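Cysteine desulfurase (Thermococcus onnurineus, PDB 5B89) probably uses pyridoxal 5'-phosphate to remove sulfur from L-cysteine, passing it to a sulfur carrier and releasing L-alanine. Local coordinates at residues B[43-52]-B[234-242]; B[322-332]-B[406-414]. One frame throughout, in Å; residues are numbered along the deposited sequence.

Contact 1. Residues B[43-52]-B[234-242]. With ALA (alanine), chain H; PLP (pyridoxal-5'-phosphate), chain G.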
ATOM      1  N   THR B  43     -14.220  -1.074  14.395  1.00 11.47           N
ATOM      2  CA  THR B  43     -13.554  -2.345  14.005  1.00 12.02           C
ATOM      3  C   THR B  43     -13.236  -2.275  12.532  1.00 13.50           C
ATOM      4  O   THR B  43     -12.155  -2.816  12.106  1.00 15.76           O
ATOM      5  CB  THR B  43     -14.399  -3.529  14.401  1.00 14.17           C
ATOM      6  OG1 THR B  43     -14.380  -3.534  15.837  1.00 19.55           O
ATOM      7  CG2 THR B  43     -13.809  -4.799  13.941  1.00 14.94           C
ATOM      8  N   ALA B  44     -14.090  -1.645  11.694  1.00 10.67           N
ATOM      9  CA  ALA B  44     -13.877  -1.551  10.272  1.00 11.60           C
ATOM     10  C   ALA B  44     -12.790  -0.548  10.001  1.00 12.84           C
ATOM     11  O   ALA B  44     -11.866  -0.845   9.207  1.00 14.23           O
ATOM     12  CB  ALA B  44     -15.115  -1.183   9.537  1.00 12.64           C
ATOM     13  N   THR B  45     -12.879   0.585  10.637  1.00 10.46           N
ATOM     14  CA  THR B  45     -11.879   1.611  10.505  1.00  9.73           C
ATOM     15  C   THR B  45     -12.185   2.689  11.545  1.00  9.85           C
ATOM     16  O   THR B  45     -13.280   2.863  11.893  1.00 11.26           O
ATOM     17  CB  THR B  45     -11.816   2.192   9.057  1.00 10.42           C
ATOM     18  OG1 THR B  45     -10.532   2.711   8.771  1.00 11.44           O
ATOM     19  CG2 THR B  45     -12.836   3.267   8.844  1.00 12.39           C
ATOM     20  N   SER B  46     -11.169   3.355  12.022  1.00  9.04           N
ATOM     21  CA  SER B  46     -11.400   4.435  12.954  1.00  9.46           C
ATOM     22  C   SER B  46     -11.662   5.750  12.252  1.00 12.13           C
ATOM     23  O   SER B  46     -11.447   5.862  11.103  1.00 12.45           O
ATOM     24  CB  SER B  46     -10.175   4.636  13.856  1.00 11.85           C
ATOM     25  OG  SER B  46      -9.019   4.950  13.122  1.00 11.62           O
ATOM     26  N   LEU B  47     -12.140   6.727  13.010  1.00 12.30           N
ATOM     27  CA  LEU B  47     -12.265   8.080  12.548  1.00 11.49           C
ATOM     28  C   LEU B  47     -10.857   8.641  12.770  1.00 12.89           C
ATOM     29  O   LEU B  47     -10.117   8.133  13.505  1.00 13.62           O
ATOM     30  CB  LEU B  47     -13.285   8.875  13.363  1.00 11.41           C
ATOM     31  CG  LEU B  47     -14.683   8.346  13.192  1.00 12.67           C
ATOM     32  CD1 LEU B  47     -15.626   9.209  14.029  1.00 14.41           C
ATOM     33  CD2 LEU B  47     -15.074   8.413  11.732  1.00 14.05           C
ATOM     34  N   THR B  48     -10.525   9.699  12.081  1.00 12.52           N
ATOM     35  CA  THR B  48      -9.191  10.245  12.066  1.00 11.46           C
ATOM     36  C   THR B  48      -9.126  11.662  12.634  1.00 13.04           C
ATOM     37  O   THR B  48      -9.782  12.491  12.172  1.00 13.82           O
ATOM     38  CB  THR B  48      -8.698  10.259  10.591  1.00 12.86           C
ATOM     39  OG1 THR B  48      -8.905   8.982   9.981  1.00 13.24           O
ATOM     40  CG2 THR B  48      -7.247  10.660  10.487  1.00 14.54           C
ATOM     41  N   PRO B  49      -8.314  11.880  13.641  1.00 11.39           N
ATOM     42  CA  PRO B  49      -8.225  13.230  14.243  1.00 12.98           C
ATOM     43  C   PRO B  49      -7.528  14.200  13.290  1.00 13.05           C
ATOM     44  O   PRO B  49      -6.616  13.880  12.548  1.00 12.06           O
ATOM     45  CB  PRO B  49      -7.381  12.975  15.476  1.00 15.20           C
ATOM     46  CG  PRO B  49      -7.042  11.548  15.526  1.00 18.01           C
ATOM     47  CD  PRO B  49      -7.540  10.853  14.321  1.00 13.76           C
ATOM     48  N   LYS B  50      -7.874  15.461  13.492  1.00 12.99           N
ATOM     49  CA  LYS B  50      -7.253  16.518  12.680  1.00 14.55           C
ATOM     50  C   LYS B  50      -5.806  16.573  12.720  1.00 14.47           C
ATOM     51  O   LYS B  50      -5.147  16.792  11.718  1.00 14.91           O
ATOM     52  CB  LYS B  50      -7.852  17.878  13.063  1.00 16.95           C
ATOM     53  CG  LYS B  50      -9.210  18.014  12.533  1.00 20.61           C
ATOM     54  CD  LYS B  50      -9.892  19.296  13.083  1.00 28.60           C
ATOM     55  CE  LYS B  50      -9.111  20.547  12.778  1.00 37.40           C
ATOM     56  NZ  LYS B  50      -9.327  20.957  11.378  1.00 47.92           N
ATOM     57  N   PRO B  51      -5.165  16.343  13.860  1.00 12.92           N
ATOM     58  CA  PRO B  51      -3.709  16.386  13.859  1.00 15.07           C
ATOM     59  C   PRO B  51      -3.015  15.342  12.968  1.00 13.32           C
ATOM     60  O   PRO B  51      -1.960  15.555  12.525  1.00 15.72           O
ATOM     61  CB  PRO B  51      -3.348  16.149  15.324  1.00 18.21           C
ATOM     62  CG  PRO B  51      -4.494  16.692  16.064  1.00 19.16           C
ATOM     63  CD  PRO B  51      -5.701  16.392  15.226  1.00 15.41           C
ATOM     64  N   VAL B  52      -3.658  14.226  12.716  1.00 13.19           N
ATOM     65  CA  VAL B  52      -3.097  13.212  11.865  1.00 13.24           C
ATOM     66  C   VAL B  52      -3.177  13.701  10.390  1.00 11.43           C
ATOM     67  O   VAL B  52      -2.285  13.578   9.654  1.00 11.95           O
ATOM     68  CB  VAL B  52      -3.825  11.891  12.066  1.00 13.67           C
ATOM     69  CG1 VAL B  52      -3.446  10.911  10.978  1.00 16.09           C
ATOM     70  CG2 VAL B  52      -3.533  11.338  13.476  1.00 13.75           C
ATOM     71  N   GLY B 234      -2.745   0.600  10.157  1.00  9.92           N
ATOM     72  CA  GLY B 234      -2.819   1.943  10.668  1.00  9.69           C
ATOM     73  C   GLY B 234      -4.160   2.564  10.754  1.00  9.69           C
ATOM     74  O   GLY B 234      -4.407   3.376  11.641  1.00 11.09           O
ATOM     75  N   HIS B 235      -5.072   2.152   9.894  1.00  8.46           N
ATOM     76  CA  HIS B 235      -6.397   2.780   9.819  1.00  9.27           C
ATOM     77  C   HIS B 235      -7.416   2.407  10.863  1.00 10.02           C
ATOM     78  O   HIS B 235      -8.453   2.949  10.943  1.00 10.36           O
ATOM     79  CB  HIS B 235      -7.026   2.582   8.445  1.00 10.16           C
ATOM     80  CG  HIS B 235      -7.444   1.179   8.155  1.00  8.94           C
ATOM     81  ND1 HIS B 235      -8.718   0.746   8.372  1.00  9.79           N
ATOM     82  CD2 HIS B 235      -6.765   0.116   7.683  1.00  8.81           C
ATOM     83  CE1 HIS B 235      -8.805  -0.522   8.058  1.00 11.19           C
ATOM     84  NE2 HIS B 235      -7.636  -0.932   7.626  1.00 10.75           N
ATOM     85  N   LYS B 236      -7.030   1.430  11.644  1.00  9.88           N
ATOM     86  CA  LYS B 236      -7.868   0.932  12.722  1.00  9.68           C
ATOM     87  C   LYS B 236      -7.567   1.629  14.047  1.00  9.60           C
ATOM     88  O   LYS B 236      -7.606   2.789  14.065  1.00 10.78           O
ATOM     89  CB  LYS B 236      -7.806  -0.594  12.797  1.00 11.51           C
ATOM     90  CG  LYS B 236      -8.505  -1.261  11.586  1.00 14.12           C
ATOM     91  CD  LYS B 236      -8.444  -2.762  11.561  1.00 16.93           C
ATOM     92  CE  LYS B 236      -9.155  -3.368  10.342  1.00 21.22           C
ATOM     93  NZ  LYS B 236      -9.604  -4.690  10.794  1.00 29.91           N
ATOM     94  N   GLY B 237      -7.269   0.900  15.126  1.00 10.05           N
ATOM     95  CA  GLY B 237      -7.111   1.549  16.361  1.00  9.99           C
ATOM     96  C   GLY B 237      -6.079   2.650  16.453  1.00 10.23           C
ATOM     97  O   GLY B 237      -6.211   3.589  17.255  1.00 10.24           O
ATOM     98  N   PRO B 238      -4.960   2.582  15.689  1.00  8.72           N
ATOM     99  CA  PRO B 238      -3.929   3.622  15.798  1.00  9.45           C
ATOM    100  C   PRO B 238      -4.363   5.025  15.299  1.00 10.55           C
ATOM    101  O   PRO B 238      -3.539   5.942  15.387  1.00 11.58           O
ATOM    102  CB  PRO B 238      -2.757   3.107  14.912  1.00 10.31           C
ATOM    103  CG  PRO B 238      -2.905   1.635  15.002  1.00 10.74           C
ATOM    104  CD  PRO B 238      -4.399   1.399  14.997  1.00 10.14           C
ATOM    105  N   MET B 239      -5.547   5.145  14.689  1.00 10.67           N
ATOM    106  CA  MET B 239      -6.122   6.453  14.281  1.00 10.57           C
ATOM    107  C   MET B 239      -5.234   7.011  13.117  1.00 12.23           C
ATOM    108  O   MET B 239      -5.141   8.249  12.986  1.00 13.09           O
ATOM    109  CB  MET B 239      -6.244   7.487  15.444  1.00 12.10           C
ATOM    110  CG  MET B 239      -7.374   6.987  16.321  1.00 12.33           C
ATOM    111  SD  MET B 239      -7.719   8.315  17.552  1.00 16.24           S
ATOM    112  CE  MET B 239      -8.257   7.470  18.983  1.00 19.67           C
ATOM    113  N   GLY B 240      -4.643   6.181  12.311  1.00  9.47           N
ATOM    114  CA  GLY B 240      -3.873   6.549  11.147  1.00 11.16           C
ATOM    115  C   GLY B 240      -4.708   6.497   9.909  1.00  9.59           C
ATOM    116  O   GLY B 240      -5.861   6.202   9.845  1.00 10.55           O
ATOM    117  N   PRO B 241      -3.993   6.825   8.812  1.00  9.69           N
ATOM    118  CA  PRO B 241      -4.612   6.817   7.474  1.00  9.76           C
ATOM    119  C   PRO B 241      -4.814   5.459   6.886  1.00  9.57           C
ATOM    120  O   PRO B 241      -4.280   4.449   7.465  1.00 10.48           O
ATOM    121  CB  PRO B 241      -3.665   7.624   6.577  1.00 11.34           C
ATOM    122  CG  PRO B 241      -2.339   7.281   7.193  1.00 12.35           C
ATOM    123  CD  PRO B 241      -2.571   7.195   8.743  1.00 11.10           C
ATOM    124  N   THR B 242      -5.535   5.319   5.778  1.00  9.35           N
ATOM    125  CA  THR B 242      -5.612   4.064   5.046  1.00  9.42           C
ATOM    126  C   THR B 242      -4.315   3.878   4.280  1.00  9.24           C
ATOM    127  O   THR B 242      -3.473   4.762   4.131  1.00 10.37           O
ATOM    128  CB  THR B 242      -6.832   4.065   4.123  1.00 10.12           C
ATOM    129  OG1 THR B 242      -6.695   5.154   3.164  1.00 11.32           O
ATOM    130  CG2 THR B 242      -8.093   4.238   4.881  1.00 12.54           C
TER
HETATM  131  N   ALA H 401     -11.300  -6.188  10.153  1.00 34.80           N
HETATM  132  CA  ALA H 401     -12.404  -5.199   9.717  1.00 35.96           C
HETATM  133  C   ALA H 401     -13.877  -5.667   9.798  1.00 30.14           C
HETATM  134  O   ALA H 401     -14.096  -6.641  10.558  1.00 27.35           O
HETATM  135  CB  ALA H 401     -12.247  -4.573   8.318  1.00 37.18           C
HETATM  136  OXT ALA H 401     -14.892  -5.086   9.261  1.00 37.63           O
HETATM  137  N1  PLP G 400      -7.545  -9.265  11.092  1.00 20.50           N
HETATM  138  C2  PLP G 400      -8.412  -8.750  12.006  1.00 24.78           C
HETATM  139  C2A PLP G 400      -8.589  -9.394  13.364  1.00 28.80           C
HETATM  140  C3  PLP G 400      -9.155  -7.625  11.605  1.00 26.38           C
HETATM  141  O3  PLP G 400     -10.030  -7.069  12.479  1.00 33.10           O
HETATM  142  C4  PLP G 400      -8.927  -7.031  10.337  1.00 27.53           C
HETATM  143  C4A PLP G 400      -9.838  -5.808   9.926  1.00 34.01           C
HETATM  144  C5  PLP G 400      -7.939  -7.602   9.494  1.00 21.39           C
HETATM  145  C6  PLP G 400      -7.257  -8.740   9.866  1.00 23.74           C
HETATM  146  C5A PLP G 400      -7.727  -6.992   8.112  1.00 24.25           C
HETATM  147  O4P PLP G 400      -7.158  -5.656   8.267  1.00 15.48           O
HETATM  148  P   PLP G 400      -6.988  -4.924   6.912  1.00 12.13           P
HETATM  149  O1P PLP G 400      -6.506  -3.610   7.303  1.00 15.64           O
HETATM  150  O2P PLP G 400      -8.388  -4.874   6.297  1.00 17.09           O
HETATM  151  O3P PLP G 400      -6.092  -5.708   6.074  1.00 11.67           O
HETATM  152  O   HOH W   1      -8.032   6.839  11.357  1.00 12.80           O

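Contact 2. Residues B[322-332]-B[406-414]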
ATOM      1  N   ARG B 322     -21.932  -0.954  29.603  1.00 13.77           N
ATOM      2  CA  ARG B 322     -23.283  -0.407  29.489  1.00 15.41           C
ATOM      3  C   ARG B 322     -24.063  -0.953  28.299  1.00 14.91           C
ATOM      4  O   ARG B 322     -25.195  -1.217  28.416  1.00 14.85           O
ATOM      5  CB  ARG B 322     -23.272   1.111  29.538  1.00 17.24           C
ATOM      6  CG  ARG B 322     -24.650   1.734  29.400  1.00 16.62           C
ATOM      7  CD  ARG B 322     -25.542   1.343  30.574  1.00 18.36           C
ATOM      8  NE  ARG B 322     -26.823   1.994  30.385  1.00 18.80           N
ATOM      9  CZ  ARG B 322     -27.981   1.401  30.405  1.00 21.48           C
ATOM     10  NH1 ARG B 322     -28.068   0.147  30.675  1.00 24.22           N
ATOM     11  NH2 ARG B 322     -29.073   2.084  30.142  1.00 19.95           N
ATOM     12  N   THR B 323     -23.409  -1.139  27.151  1.00 13.36           N
ATOM     13  CA  THR B 323     -24.060  -1.690  26.027  1.00 14.32           C
ATOM     14  C   THR B 323     -24.641  -3.061  26.277  1.00 13.83           C
ATOM     15  O   THR B 323     -25.776  -3.327  25.967  1.00 15.55           O
ATOM     16  CB  THR B 323     -23.138  -1.735  24.708  1.00 14.33           C
ATOM     17  OG1 THR B 323     -22.720  -0.363  24.478  1.00 13.81           O
ATOM     18  CG2 THR B 323     -23.831  -2.259  23.588  1.00 15.99           C
ATOM     19  N   THR B 324     -23.797  -3.959  26.752  1.00 14.79           N
ATOM     20  CA  THR B 324     -24.239  -5.345  26.989  1.00 15.63           C
ATOM     21  C   THR B 324     -25.355  -5.472  28.071  1.00 14.28           C
ATOM     22  O   THR B 324     -26.268  -6.186  27.830  1.00 16.84           O
ATOM     23  CB  THR B 324     -22.982  -6.237  27.359  1.00 13.76           C
ATOM     24  OG1 THR B 324     -22.312  -5.718  28.472  1.00 15.50           O
ATOM     25  CG2 THR B 324     -22.064  -6.396  26.098  1.00 16.06           C
ATOM     26  N   GLU B 325     -25.174  -4.712  29.122  1.00 15.21           N
ATOM     27  CA  GLU B 325     -26.217  -4.637  30.195  1.00 15.75           C
ATOM     28  C   GLU B 325     -27.515  -4.150  29.579  1.00 18.10           C
ATOM     29  O   GLU B 325     -28.619  -4.699  29.827  1.00 18.51           O
ATOM     30  CB  GLU B 325     -25.764  -3.783  31.306  1.00 14.72           C
ATOM     31  CG  GLU B 325     -24.759  -4.504  32.178  1.00 17.44           C
ATOM     32  CD  GLU B 325     -23.982  -3.590  33.133  1.00 16.85           C
ATOM     33  OE1 GLU B 325     -24.264  -2.346  33.291  1.00 21.36           O
ATOM     34  OE2 GLU B 325     -23.049  -4.056  33.900  1.00 21.30           O
ATOM     35  N   GLY B 326     -27.413  -3.099  28.754  1.00 17.06           N
ATOM     36  CA  GLY B 326     -28.640  -2.579  28.130  1.00 17.01           C
ATOM     37  C   GLY B 326     -29.288  -3.544  27.148  1.00 17.43           C
ATOM     38  O   GLY B 326     -30.535  -3.651  27.022  1.00 19.49           O
ATOM     39  N   LEU B 327     -28.516  -4.323  26.419  1.00 14.73           N
ATOM     40  CA  LEU B 327     -29.028  -5.296  25.552  1.00 15.68           C
ATOM     41  C   LEU B 327     -29.689  -6.427  26.323  1.00 17.88           C
ATOM     42  O   LEU B 327     -30.714  -6.992  25.848  1.00 19.38           O
ATOM     43  CB  LEU B 327     -27.914  -5.807  24.560  1.00 17.20           C
ATOM     44  CG  LEU B 327     -27.435  -4.745  23.550  1.00 17.14           C
ATOM     45  CD1 LEU B 327     -26.367  -5.427  22.670  1.00 18.33           C
ATOM     46  CD2 LEU B 327     -28.532  -4.216  22.689  1.00 18.49           C
ATOM     47  N   ASP B 328     -29.092  -6.779  27.432  1.00 19.08           N
ATOM     48  CA  ASP B 328     -29.699  -7.814  28.279  1.00 20.24           C
ATOM     49  C   ASP B 328     -31.069  -7.313  28.740  1.00 21.39           C
ATOM     50  O   ASP B 328     -32.016  -8.135  28.773  1.00 20.18           O
ATOM     51  CB  ASP B 328     -28.853  -8.125  29.469  1.00 20.66           C
ATOM     52  CG  ASP B 328     -27.634  -8.959  29.145  1.00 22.11           C
ATOM     53  OD1 ASP B 328     -27.640  -9.673  28.149  1.00 26.00           O
ATOM     54  OD2 ASP B 328     -26.819  -9.055  30.060  1.00 30.42           O
ATOM     55  N   GLU B 329     -31.164  -6.041  29.082  1.00 19.54           N
ATOM     56  CA  GLU B 329     -32.480  -5.488  29.560  1.00 21.79           C
ATOM     57  C   GLU B 329     -33.483  -5.591  28.436  1.00 22.23           C
ATOM     58  O   GLU B 329     -34.709  -5.783  28.708  1.00 24.42           O
ATOM     59  CB  GLU B 329     -32.328  -4.069  30.036  1.00 23.18           C
ATOM     60  CG  GLU B 329     -31.615  -3.810  31.327  1.00 31.03           C
ATOM     61  CD  GLU B 329     -31.243  -2.331  31.563  1.00 38.60           C
ATOM     62  OE1 GLU B 329     -30.944  -2.004  32.729  1.00 47.34           O
ATOM     63  OE2 GLU B 329     -31.169  -1.485  30.623  1.00 51.38           O
ATOM     64  N   LEU B 330     -33.075  -5.479  27.156  1.00 19.78           N
ATOM     65  CA  LEU B 330     -33.987  -5.627  26.030  1.00 20.29           C
ATOM     66  C   LEU B 330     -34.197  -6.996  25.486  1.00 18.79           C
ATOM     67  O   LEU B 330     -34.917  -7.201  24.496  1.00 23.21           O
ATOM     68  CB  LEU B 330     -33.477  -4.759  24.887  1.00 20.85           C
ATOM     69  CG  LEU B 330     -33.392  -3.291  25.211  1.00 21.08           C
ATOM     70  CD1 LEU B 330     -32.692  -2.534  24.068  1.00 23.69           C
ATOM     71  CD2 LEU B 330     -34.775  -2.674  25.499  1.00 24.79           C
ATOM     72  N   GLU B 331     -33.557  -7.989  26.118  1.00 19.56           N
ATOM     73  CA  GLU B 331     -33.592  -9.346  25.658  1.00 23.15           C
ATOM     74  C   GLU B 331     -33.075  -9.515  24.274  1.00 21.08           C
ATOM     75  O   GLU B 331     -33.543 -10.317  23.484  1.00 23.36           O
ATOM     76  CB  GLU B 331     -34.981  -9.991  25.874  1.00 27.16           C
ATOM     77  CG  GLU B 331     -35.347  -9.829  27.340  1.00 29.47           C
ATOM     78  CD  GLU B 331     -36.742 -10.330  27.626  1.00 40.11           C
ATOM     79  OE1 GLU B 331     -37.605  -9.507  27.975  1.00 43.63           O
ATOM     80  OE2 GLU B 331     -36.968 -11.514  27.428  1.00 40.64           O
ATOM     81  N   VAL B 332     -32.048  -8.723  23.975  1.00 18.31           N
ATOM     82  CA  VAL B 332     -31.380  -8.770  22.692  1.00 19.83           C
ATOM     83  C   VAL B 332     -30.094  -9.585  22.886  1.00 17.24           C
ATOM     84  O   VAL B 332     -29.275  -9.244  23.633  1.00 20.40           O
ATOM     85  CB  VAL B 332     -31.049  -7.373  22.140  1.00 18.64           C
ATOM     86  CG1 VAL B 332     -30.090  -7.470  20.968  1.00 20.54           C
ATOM     87  CG2 VAL B 332     -32.309  -6.642  21.714  1.00 18.03           C
ATOM     88  N   PHE B 406     -28.125   4.995  21.546  1.00 13.69           N
ATOM     89  CA  PHE B 406     -28.199   3.748  20.859  1.00 14.43           C
ATOM     90  C   PHE B 406     -29.196   2.822  21.554  1.00 13.02           C
ATOM     91  O   PHE B 406     -29.979   2.244  20.917  1.00 14.96           O
ATOM     92  CB  PHE B 406     -26.778   3.094  20.791  1.00 15.12           C
ATOM     93  CG  PHE B 406     -26.766   1.636  20.521  1.00 13.83           C
ATOM     94  CD1 PHE B 406     -26.796   1.177  19.268  1.00 14.79           C
ATOM     95  CD2 PHE B 406     -26.673   0.727  21.536  1.00 16.70           C
ATOM     96  CE1 PHE B 406     -26.786  -0.163  18.997  1.00 17.54           C
ATOM     97  CE2 PHE B 406     -26.663  -0.616  21.274  1.00 16.68           C
ATOM     98  CZ  PHE B 406     -26.728  -1.056  19.999  1.00 16.64           C
ATOM     99  N   LEU B 407     -29.091   2.710  22.866  1.00 14.67           N
ATOM    100  CA  LEU B 407     -30.000   1.811  23.616  1.00 16.23           C
ATOM    101  C   LEU B 407     -31.494   2.265  23.506  1.00 16.55           C
ATOM    102  O   LEU B 407     -32.362   1.446  23.382  1.00 17.93           O
ATOM    103  CB  LEU B 407     -29.580   1.702  25.051  1.00 16.97           C
ATOM    104  CG  LEU B 407     -28.260   0.870  25.317  1.00 15.59           C
ATOM    105  CD1 LEU B 407     -27.926   0.944  26.748  1.00 16.23           C
ATOM    106  CD2 LEU B 407     -28.439  -0.558  24.863  1.00 16.97           C
ATOM    107  N   GLY B 408     -31.655   3.555  23.446  1.00 15.48           N
ATOM    108  CA  GLY B 408     -32.989   4.118  23.212  1.00 18.00           C
ATOM    109  C   GLY B 408     -33.545   3.817  21.867  1.00 18.09           C
ATOM    110  O   GLY B 408     -34.714   3.431  21.705  1.00 18.89           O
ATOM    111  N   VAL B 409     -32.675   3.854  20.813  1.00 14.33           N
ATOM    112  CA  VAL B 409     -33.110   3.440  19.538  1.00 17.05           C
ATOM    113  C   VAL B 409     -33.377   1.935  19.384  1.00 15.85           C
ATOM    114  O   VAL B 409     -34.340   1.514  18.807  1.00 17.76           O
ATOM    115  CB  VAL B 409     -32.114   3.916  18.386  1.00 17.88           C
ATOM    116  CG1 VAL B 409     -32.479   3.387  17.013  1.00 18.30           C
ATOM    117  CG2 VAL B 409     -31.939   5.375  18.446  1.00 18.56           C
ATOM    118  N   MET B 410     -32.538   1.101  20.017  1.00 15.95           N
ATOM    119  CA  MET B 410     -32.758  -0.312  20.068  1.00 16.96           C
ATOM    120  C   MET B 410     -34.087  -0.683  20.790  1.00 17.67           C
ATOM    121  O   MET B 410     -34.765  -1.603  20.359  1.00 19.08           O
ATOM    122  CB  MET B 410     -31.607  -1.060  20.735  1.00 18.38           C
ATOM    123  CG  MET B 410     -30.336  -1.119  19.894  1.00 18.40           C
ATOM    124  SD  MET B 410     -30.513  -1.868  18.303  1.00 20.69           S
ATOM    125  CE  MET B 410     -31.083  -3.496  18.685  1.00 24.40           C
ATOM    126  N   GLU B 411     -34.384   0.105  21.810  1.00 17.71           N
ATOM    127  CA  GLU B 411     -35.627  -0.134  22.583  1.00 18.50           C
ATOM    128  C   GLU B 411     -36.860   0.123  21.700  1.00 19.20           C
ATOM    129  O   GLU B 411     -37.725  -0.704  21.637  1.00 20.81           O
ATOM    130  CB  GLU B 411     -35.578   0.723  23.820  1.00 18.04           C
ATOM    131  CG  GLU B 411     -36.814   0.566  24.721  1.00 22.09           C
ATOM    132  CD  GLU B 411     -36.740   1.373  25.986  1.00 28.67           C
ATOM    133  OE1 GLU B 411     -35.615   1.607  26.561  1.00 32.87           O
ATOM    134  OE2 GLU B 411     -37.862   1.804  26.434  1.00 31.43           O
ATOM    135  N   GLU B 412     -36.832   1.234  20.957  1.00 19.48           N
ATOM    136  CA  GLU B 412     -37.891   1.555  20.046  1.00 22.11           C
ATOM    137  C   GLU B 412     -37.993   0.492  18.952  1.00 21.79           C
ATOM    138  O   GLU B 412     -39.118  -0.012  18.684  1.00 25.76           O
ATOM    139  CB  GLU B 412     -37.630   2.952  19.536  1.00 27.90           C
ATOM    140  CG  GLU B 412     -38.497   3.605  18.449  1.00 37.47           C
ATOM    141  CD  GLU B 412     -38.120   5.112  18.251  1.00 47.43           C
ATOM    142  OE1 GLU B 412     -36.976   5.513  18.630  1.00 53.56           O
ATOM    143  OE2 GLU B 412     -38.959   5.902  17.734  1.00 54.16           O
ATOM    144  N   LEU B 413     -36.865   0.011  18.408  1.00 19.09           N
ATOM    145  CA  LEU B 413     -36.906  -1.013  17.440  1.00 20.67           C
ATOM    146  C   LEU B 413     -37.547  -2.265  17.933  1.00 20.96           C
ATOM    147  O   LEU B 413     -38.337  -2.828  17.247  1.00 25.78           O
ATOM    148  CB  LEU B 413     -35.473  -1.279  16.939  1.00 22.04           C
ATOM    149  CG  LEU B 413     -35.206  -2.249  15.832  1.00 27.76           C
ATOM    150  CD1 LEU B 413     -33.763  -2.000  15.417  1.00 27.28           C
ATOM    151  CD2 LEU B 413     -35.329  -3.672  16.215  1.00 30.71           C
ATOM    152  N   VAL B 414     -37.104  -2.751  19.059  1.00 18.79           N
ATOM    153  CA  VAL B 414     -37.601  -4.002  19.629  1.00 22.17           C
ATOM    154  C   VAL B 414     -39.109  -3.888  19.948  1.00 26.89           C
ATOM    155  O   VAL B 414     -39.877  -4.745  19.581  1.00 26.28           O
ATOM    156  CB  VAL B 414     -36.737  -4.378  20.849  1.00 24.90           C
ATOM    157  CG1 VAL B 414     -37.322  -5.515  21.664  1.00 29.76           C
ATOM    158  CG2 VAL B 414     -35.318  -4.762  20.347  1.00 24.72           C
TER

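Contact 1. Residues B[43-52]-B[234-242]
Thr-45 and Ala-44 line one edge of the His-235 ring, and the pyridoxal-5'-phosphate lies at its far end. From His-235 CB, 3.5 Å from Thr-45 OG1, the side chain turns so that CG lies between the backbone N and the carbonyl carbon (chi1 70°), bringing the ring back to segment 43-52. His-235 ND1 shares a 2.7 Å hydrogen bond with Thr-45 OG1, which also bonds Arg-64 of the second subunit. His-235 CE1 lies 3.3 Å from Ala-44 O, near the ring plane. At the tip, His-235 NE2 donates to PLP O1P (2.9 Å, 157°). The bonds at ND1 and NE2 should fix the ring's rotation, while Lys-236 CG rests 3.6 Å above one face, toward the rim. Lys-236 runs on extended to its covalent link with the cofactor, NZ to PLP C4A, as in other fold-type I PLP enzymes; Thr-43, Ala-44 and Lys-236 also line the pocket of the bound alanine. On the backbone, Ser-46 N donates almost straight to His-235 O (3.0 Å, 169°), and Ser-46 OG is 2.7 Å from Lys-236 O. Water 1 donates to both Ser-46 OG and Gly-240 O, bridging the segments, and Pro-49 crosses Met-239 at about a right angle. Segment 43-52 leads into helix 50-62; segment 234-242 links strands 229-233 and 245-249, with Met-239 against Tyr-303 and Ile-304 of helix 291-307.

Contact 2. Residues B[322-332]-B[406-414]
Arg-322 NH1 meets Glu-329 OE2 of its own helix in a 3.5 Å salt bridge at the guanidinium's edge, while Leu-407 CD1 of the partner helix sits over the centre of one face, 3.7 Å from Arg-322 CZ. The motif is a nearly parallel helix pair: the axes of segments 322-329 and 406-414 approach to 10.3 Å and cross at -18°. Arg-322 CG lies anti to the backbone N, and a bend at chi2 (64°) swings the guanidinium round to Leu-407. Its NE also pairs with Glu-404, so carboxylates from both helices hold it. Were Arg-322 cut back to an alanine, Glu-404 and Glu-329 would probably lose their cationic mate and one side of Leu-407 its cover. That leucine is a knob in the hole formed by Arg-322, Thr-323, Gly-326 and Leu-327. Leu-407 CD2 comes 3.8 Å from Gly-326 CA, and a beta carbon on that glycine would run into Leu-407 CD1. Beside this knob, Thr-323 CG2 and Leu-327 CD2 approach Phe-406 CE2 obliquely. On their inner side the helices meet strand 346-349, with Leu-327 and Met-410 on Phe-349. Leu-330 splits its branches, CD1 3.8 Å from Met-410 CB and CD2 3.9 Å from Glu-411 CB. A Schellman motif, with positive phi at Glu-331, then ends helix 309-329 and turns the chain to Val-332, whose CG2 meets Val-414 CG2 at 3.8 Å.

How the contacts relate
Contact 1 is buried near the middle of the chain and reaches the second subunit; contact 2 lies at the periphery, away from the cofactor, with several partly exposed residues and no other chain of the assembly touching it. The centres of contacts 1 and 2 are 28 Å apart, and their nearest atoms are about 12 Å apart. They share no helix, but the four-stranded sheet relates them: Thr-43 and Ala-44 touch Arg-391 of strand 389-393, and the helices of contact 2 pack on neighbouring strand 346-349. The chemistry follows the place. Loop backbones, hydroxyls, an imidazole and a water join contact 1 beside the ligands, whereas contact 2 joins regular helices through aliphatic side chains, its charges lying along one margin.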